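Local coordinates for protein Non-ribosomal peptide synthetase (Methanobrevibacter ruminantium, PDB 6VTJ) that probably releases the peptide held on its carrier domain by NAD(P)H-dependent reduction of the thioester, using a reductase domain of the Rossmann type, at residues Thr213-Ala218 and Val254-Ile259; Lys314-Gly319 and Ala375-Pro380. One frame throughout, in Å; residues are numbered along the deposited sequence.

Interaction 1 closes along the chain before interaction 2 opens, and their centres lie about 8 Å apart, both reaching the same mixed, largely parallel sheet. Strand 252-258 is what they share: on one flank it pairs with strand 213-216, as interaction 1, and on the other with strand 313-322, which carries the first half of interaction 2. Two probable hydrogen bonds stitch that second flank, Q255 N to K314 O at 2.9 Å and S257 N to I316 O at 2.8 Å. Interaction 1 therefore builds the sheet edge to edge, whereas interaction 2 lays the end of helix 366-376 over it, so both belong to the Rossmann-like core of what is, by name and family, the reductase domain.

Interaction 1 (Thr213-Ala218 and Val254-Ile259); sequences TVINSA and VQISTI
The amide of N216 lies alongside that of Q255, the two pointing the same way and nearly coplanar, with planes 12° apart. They ride on neighbouring parallel strands of the Rossmann-like sheet, 213-216 and 252-258, which helix 229-246 joins in a beta-alpha-beta crossover. Between the strands the backbone ladder runs from V254 N to V214 O (2.7 Å), from N216 N to V254 O (2.8 Å) and from I256 N to N216 O (3.1 Å), so V254 is held through both its N-H and its carbonyl.

The sheet face bearing I215 and V254 is mostly apolar. There the methyl CG2 of T213 meets CG2 of V254 at 3.8 Å, while CG2 of I215 comes within 4.1 Å of I256 CD1. Beta-branched residues suit such a strand, because they fill the space beside the backbone with short, stiff branches. CG1 of I256, set beside its own backbone N (chi1 -50°), also reaches S217 CB.

On the opposite face N216 and Q255 form a buried polar pair, and an asparagine suits its place because one amide can both give and accept a bond. T132 OG1 bonds to N216 OD1, so both ends of this amide are engaged and its rotation is probably fixed. Its ND2 donates to Q255 OE1 over 3.0 Å, almost straight at 167°, in the carbonyl plane and on a lone pair.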
loop_
_atom_site.group_PDB
_atom_site.type_symbol
_atom_site.label_atom_id
_atom_site.label_comp_id
_atom_site.label_asym_id
_atom_site.label_seq_id
_atom_site.Cartn_x
_atom_site.Cartn_y
_atom_site.Cartn_z
ATOM N N THR A 213 12.554 -6.907 -18.838
ATOM C CA THR A 213 11.707 -6.026 -18.044
ATOM C C THR A 213 11.855 -6.360 -16.571
ATOM O O THR A 213 11.701 -7.522 -16.195
ATOM C CB THR A 213 10.236 -6.167 -18.420
ATOM O OG1 THR A 213 10.055 -6.041 -19.841
ATOM C CG2 THR A 213 9.415 -5.113 -17.681
ATOM N N VAL A 214 12.121 -5.352 -15.740
ATOM C CA VAL A 214 12.019 -5.498 -14.291
ATOM C C VAL A 214 10.631 -5.035 -13.870
ATOM O O VAL A 214 10.184 -3.970 -14.282
ATOM C CB VAL A 214 13.106 -4.693 -13.569
ATOM C CG1 VAL A 214 12.944 -4.866 -12.068
ATOM C CG2 VAL A 214 14.496 -5.138 -14.014
ATOM N N ILE A 215 9.925 -5.857 -13.111
ATOM C CA ILE A 215 8.682 -5.460 -12.455
ATOM C C ILE A 215 8.931 -5.476 -10.953
ATOM O O ILE A 215 9.149 -6.541 -10.350
ATOM C CB ILE A 215 7.506 -6.359 -12.852
ATOM C CG1 ILE A 215 7.396 -6.405 -14.388
ATOM C CG2 ILE A 215 6.232 -5.824 -12.233
ATOM C CD1 ILE A 215 6.109 -7.017 -14.920
ATOM N N ASN A 216 8.922 -4.280 -10.350
ATOM C CA ASN A 216 9.261 -4.096 -8.943
ATOM C C ASN A 216 7.978 -3.940 -8.144
ATOM O O ASN A 216 7.420 -2.840 -8.019
ATOM C CB ASN A 216 10.178 -2.901 -8.732
ATOM C CG ASN A 216 10.754 -2.899 -7.332
ATOM O OD1 ASN A 216 11.489 -3.815 -6.965
ATOM N ND2 ASN A 216 10.369 -1.926 -6.524
ATOM N N SER A 217 7.484 -5.069 -7.637
ATOM C CA SER A 217 6.343 -5.072 -6.743
ATOM C C SER A 217 6.744 -5.325 -5.301
ATOM O O SER A 217 5.885 -5.259 -4.424
ATOM C CB SER A 217 5.302 -6.108 -7.189
ATOM O OG SER A 217 5.696 -7.408 -6.784
ATOM N N ALA A 218 8.022 -5.602 -5.023
ATOM C CA ALA A 218 8.461 -5.685 -3.639
ATOM C C ALA A 218 8.282 -4.328 -2.988
ATOM O O ALA A 218 8.697 -3.307 -3.546
ATOM C CB ALA A 218 9.926 -6.111 -3.536
ATOM N N VAL A 254 9.674 -1.282 -14.549
ATOM C CA VAL A 254 8.287 -1.029 -14.202
ATOM C C VAL A 254 8.174 -1.027 -12.684
ATOM O O VAL A 254 8.350 -2.063 -12.038
ATOM C CB VAL A 254 7.363 -2.075 -14.817
ATOM C CG1 VAL A 254 5.933 -1.787 -14.408
ATOM C CG2 VAL A 254 7.532 -2.070 -16.340
ATOM N N GLN A 255 7.852 0.128 -12.126
ATOM C CA GLN A 255 7.667 0.302 -10.698
ATOM C C GLN A 255 6.179 0.198 -10.384
ATOM O O GLN A 255 5.367 0.874 -11.020
ATOM C CB GLN A 255 8.226 1.666 -10.263
ATOM C CG GLN A 255 7.730 2.175 -8.886
ATOM C CD GLN A 255 8.313 1.396 -7.718
ATOM O OE1 GLN A 255 8.865 0.302 -7.894
ATOM N NE2 GLN A 255 8.215 1.968 -6.517
ATOM N N ILE A 256 5.811 -0.657 -9.432
ATOM C CA ILE A 256 4.449 -0.647 -8.921
ATOM C C ILE A 256 4.387 0.395 -7.823
ATOM O O ILE A 256 5.174 0.353 -6.876
ATOM C CB ILE A 256 4.023 -2.023 -8.394
ATOM C CG1 ILE A 256 4.316 -3.114 -9.437
ATOM C CG2 ILE A 256 2.566 -1.969 -7.928
ATOM C CD1 ILE A 256 3.715 -2.831 -10.858
ATOM N N SER A 257 3.464 1.344 -7.961
ATOM C CA SER A 257 3.383 2.458 -7.028
ATOM C C SER A 257 1.992 2.498 -6.403
ATOM O O SER A 257 1.252 1.511 -6.461
ATOM C CB SER A 257 3.701 3.776 -7.743
ATOM O OG SER A 257 3.966 4.833 -6.816
ATOM N N THR A 258 1.633 3.612 -5.784
ATOM C CA THR A 258 0.338 3.746 -5.143
ATOM C C THR A 258 -0.326 5.024 -5.627
ATOM O O THR A 258 0.339 6.043 -5.843
ATOM C CB THR A 258 0.449 3.750 -3.585
ATOM O OG1 THR A 258 -0.823 4.067 -3.017
ATOM C CG2 THR A 258 1.466 4.791 -3.088
ATOM N N ILE A 259 -1.642 4.954 -5.820
ATOM C CA ILE A 259 -2.421 6.144 -6.119
ATOM C C ILE A 259 -2.345 7.157 -4.986
ATOM O O ILE A 259 -2.614 8.345 -5.197
ATOM C CB ILE A 259 -3.888 5.750 -6.409
ATOM C CG1 ILE A 259 -4.601 6.841 -7.218
ATOM C CG2 ILE A 259 -4.642 5.433 -5.093
ATOM C CD1 ILE A 259 -3.943 7.125 -8.559
#

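Interaction 2 (Lys314-Gly319 and Ala375-Pro380); sequences KIIRVG and ALSKTP
K314 runs its long aliphatic chain past the turn at the C-terminal end of helix 366-376, CD lying 3.6 Å from L376 O, and delivers its ammonium group to T379. NZ bonds T379 OG1 at 3.1 Å and T379 O at 3.0 Å, the latter from above the carbonyl plane, and S383 O takes a further bond. A bend at chi2 (-111°) steers the chain toward these acceptors; lysine suits the place by pairing a greasy stem with a multiple donor. The T379 hydroxyl in turn donates from OG1 to L376 O at 2.8 Å, an oxygen that also accepts T379 N. Cutting K314 back to an alanine is likely to leave T379 OG1 and O and S383 O without this donor, and to open a gap where the aliphatic stem lay.

I316 CD1, resting against L376 CB at 3.9 Å, completes the packed part, which F386 and C388 of strand 385-388 continue. The open side is that of K378, partly exposed, which turns away from the strand and pairs with E150. The end of helix 366-376 set on a face of the parallel sheet, its chain then turned back by a type I turn (L376 to T379), is the helix-on-sheet layering of a Rossmann-like alpha/beta fold.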
loop_
_atom_site.group_PDB
_atom_site.type_symbol
_atom_site.label_atom_id
_atom_site.label_comp_id
_atom_site.label_asym_id
_atom_site.label_seq_id
_atom_site.Cartn_x
_atom_site.Cartn_y
_atom_site.Cartn_z
ATOM N N LYS A 314 8.111 2.621 -16.540
ATOM C CA LYS A 314 6.695 2.792 -16.264
ATOM C C LYS A 314 6.484 2.879 -14.762
ATOM O O LYS A 314 7.171 2.231 -13.964
ATOM C CB LYS A 314 5.833 1.645 -16.811
ATOM C CG LYS A 314 6.267 1.107 -18.159
ATOM C CD LYS A 314 5.272 1.459 -19.216
ATOM C CE LYS A 314 5.750 1.057 -20.612
ATOM N NZ LYS A 314 5.646 2.274 -21.474
ATOM N N ILE A 315 5.515 3.691 -14.391
ATOM C CA ILE A 315 5.041 3.769 -13.028
ATOM C C ILE A 315 3.555 3.437 -13.065
ATOM O O ILE A 315 2.767 4.154 -13.690
ATOM C CB ILE A 315 5.309 5.151 -12.416
ATOM C CG1 ILE A 315 6.827 5.356 -12.259
ATOM C CG2 ILE A 315 4.573 5.292 -11.088
ATOM C CD1 ILE A 315 7.236 6.762 -11.962
ATOM N N ILE A 316 3.179 2.353 -12.406
ATOM C CA ILE A 316 1.810 1.862 -12.396
ATOM C C ILE A 316 1.293 2.072 -10.977
ATOM O O ILE A 316 1.593 1.280 -10.078
ATOM C CB ILE A 316 1.738 0.383 -12.824
ATOM C CG1 ILE A 316 2.204 0.215 -14.284
ATOM C CG2 ILE A 316 0.326 -0.182 -12.636
ATOM C CD1 ILE A 316 2.098 -1.243 -14.785
ATOM N N ARG A 317 0.519 3.136 -10.757
ATOM C CA ARG A 317 -0.099 3.369 -9.452
ATOM C C ARG A 317 -1.312 2.459 -9.259
ATOM O O ARG A 317 -2.268 2.509 -10.045
ATOM C CB ARG A 317 -0.509 4.834 -9.315
ATOM C CG ARG A 317 0.669 5.783 -9.372
ATOM C CD ARG A 317 0.226 7.223 -9.500
ATOM N NE ARG A 317 1.374 8.119 -9.448
ATOM C CZ ARG A 317 1.394 9.333 -9.976
ATOM N NH1 ARG A 317 0.312 9.799 -10.605
ATOM N NH2 ARG A 317 2.492 10.082 -9.866
ATOM N N VAL A 318 -1.297 1.645 -8.211
ATOM C CA VAL A 318 -2.427 0.771 -7.915
ATOM C C VAL A 318 -3.170 1.306 -6.693
ATOM O O VAL A 318 -2.705 2.209 -5.989
ATOM C CB VAL A 318 -2.004 -0.709 -7.735
ATOM C CG1 VAL A 318 -1.395 -1.246 -9.048
ATOM C CG2 VAL A 318 -1.056 -0.902 -6.545
ATOM N N GLY A 319 -4.359 0.761 -6.465
ATOM C CA GLY A 319 -5.228 1.306 -5.448
ATOM C C GLY A 319 -5.479 0.364 -4.291
ATOM O O GLY A 319 -4.549 -0.007 -3.572
ATOM N N ALA A 375 -0.455 -5.804 -19.012
ATOM C CA ALA A 375 -0.848 -5.103 -20.241
ATOM C C ALA A 375 -0.172 -3.745 -20.345
ATOM O O ALA A 375 0.329 -3.369 -21.409
ATOM C CB ALA A 375 -2.372 -4.939 -20.313
ATOM N N LEU A 376 -0.179 -2.973 -19.256
ATOM C CA LEU A 376 0.387 -1.635 -19.299
ATOM C C LEU A 376 1.896 -1.660 -19.480
ATOM O O LEU A 376 2.456 -0.685 -19.987
ATOM C CB LEU A 376 -0.002 -0.859 -18.037
ATOM C CG LEU A 376 -1.521 -0.649 -17.940
ATOM C CD1 LEU A 376 -1.956 -0.153 -16.558
ATOM C CD2 LEU A 376 -2.026 0.292 -19.041
ATOM N N SER A 377 2.567 -2.763 -19.110
ATOM C CA SER A 377 4.011 -2.828 -19.304
ATOM C C SER A 377 4.397 -2.818 -20.786
ATOM O O SER A 377 5.545 -2.495 -21.105
ATOM C CB SER A 377 4.569 -4.071 -18.603
ATOM O OG SER A 377 4.282 -4.027 -17.195
ATOM N N LYS A 378 3.463 -3.130 -21.694
ATOM C CA LYS A 378 3.735 -3.173 -23.132
ATOM C C LYS A 378 3.397 -1.870 -23.870
ATOM O O LYS A 378 3.568 -1.810 -25.097
ATOM C CB LYS A 378 2.961 -4.327 -23.786
ATOM C CG LYS A 378 3.130 -5.736 -23.169
ATOM C CD LYS A 378 2.268 -6.725 -23.987
ATOM C CE LYS A 378 2.256 -8.150 -23.450
ATOM N NZ LYS A 378 1.376 -8.260 -22.262
ATOM N N THR A 379 2.930 -0.829 -23.168
ATOM C CA THR A 379 2.576 0.441 -23.805
ATOM C C THR A 379 3.829 1.147 -24.358
ATOM O O THR A 379 4.953 0.813 -23.978
ATOM C CB THR A 379 1.842 1.337 -22.804
ATOM O OG1 THR A 379 2.644 1.541 -21.636
ATOM C CG2 THR A 379 0.470 0.713 -22.399
ATOM N N PRO A 380 3.658 2.116 -25.266
ATOM C CA PRO A 380 4.826 2.785 -25.875
ATOM C C PRO A 380 5.687 3.544 -24.869
ATOM O O PRO A 380 5.251 3.895 -23.768
ATOM C CB PRO A 380 4.190 3.753 -26.883
ATOM C CG PRO A 380 2.795 3.176 -27.159
ATOM C CD PRO A 380 2.382 2.617 -25.825
#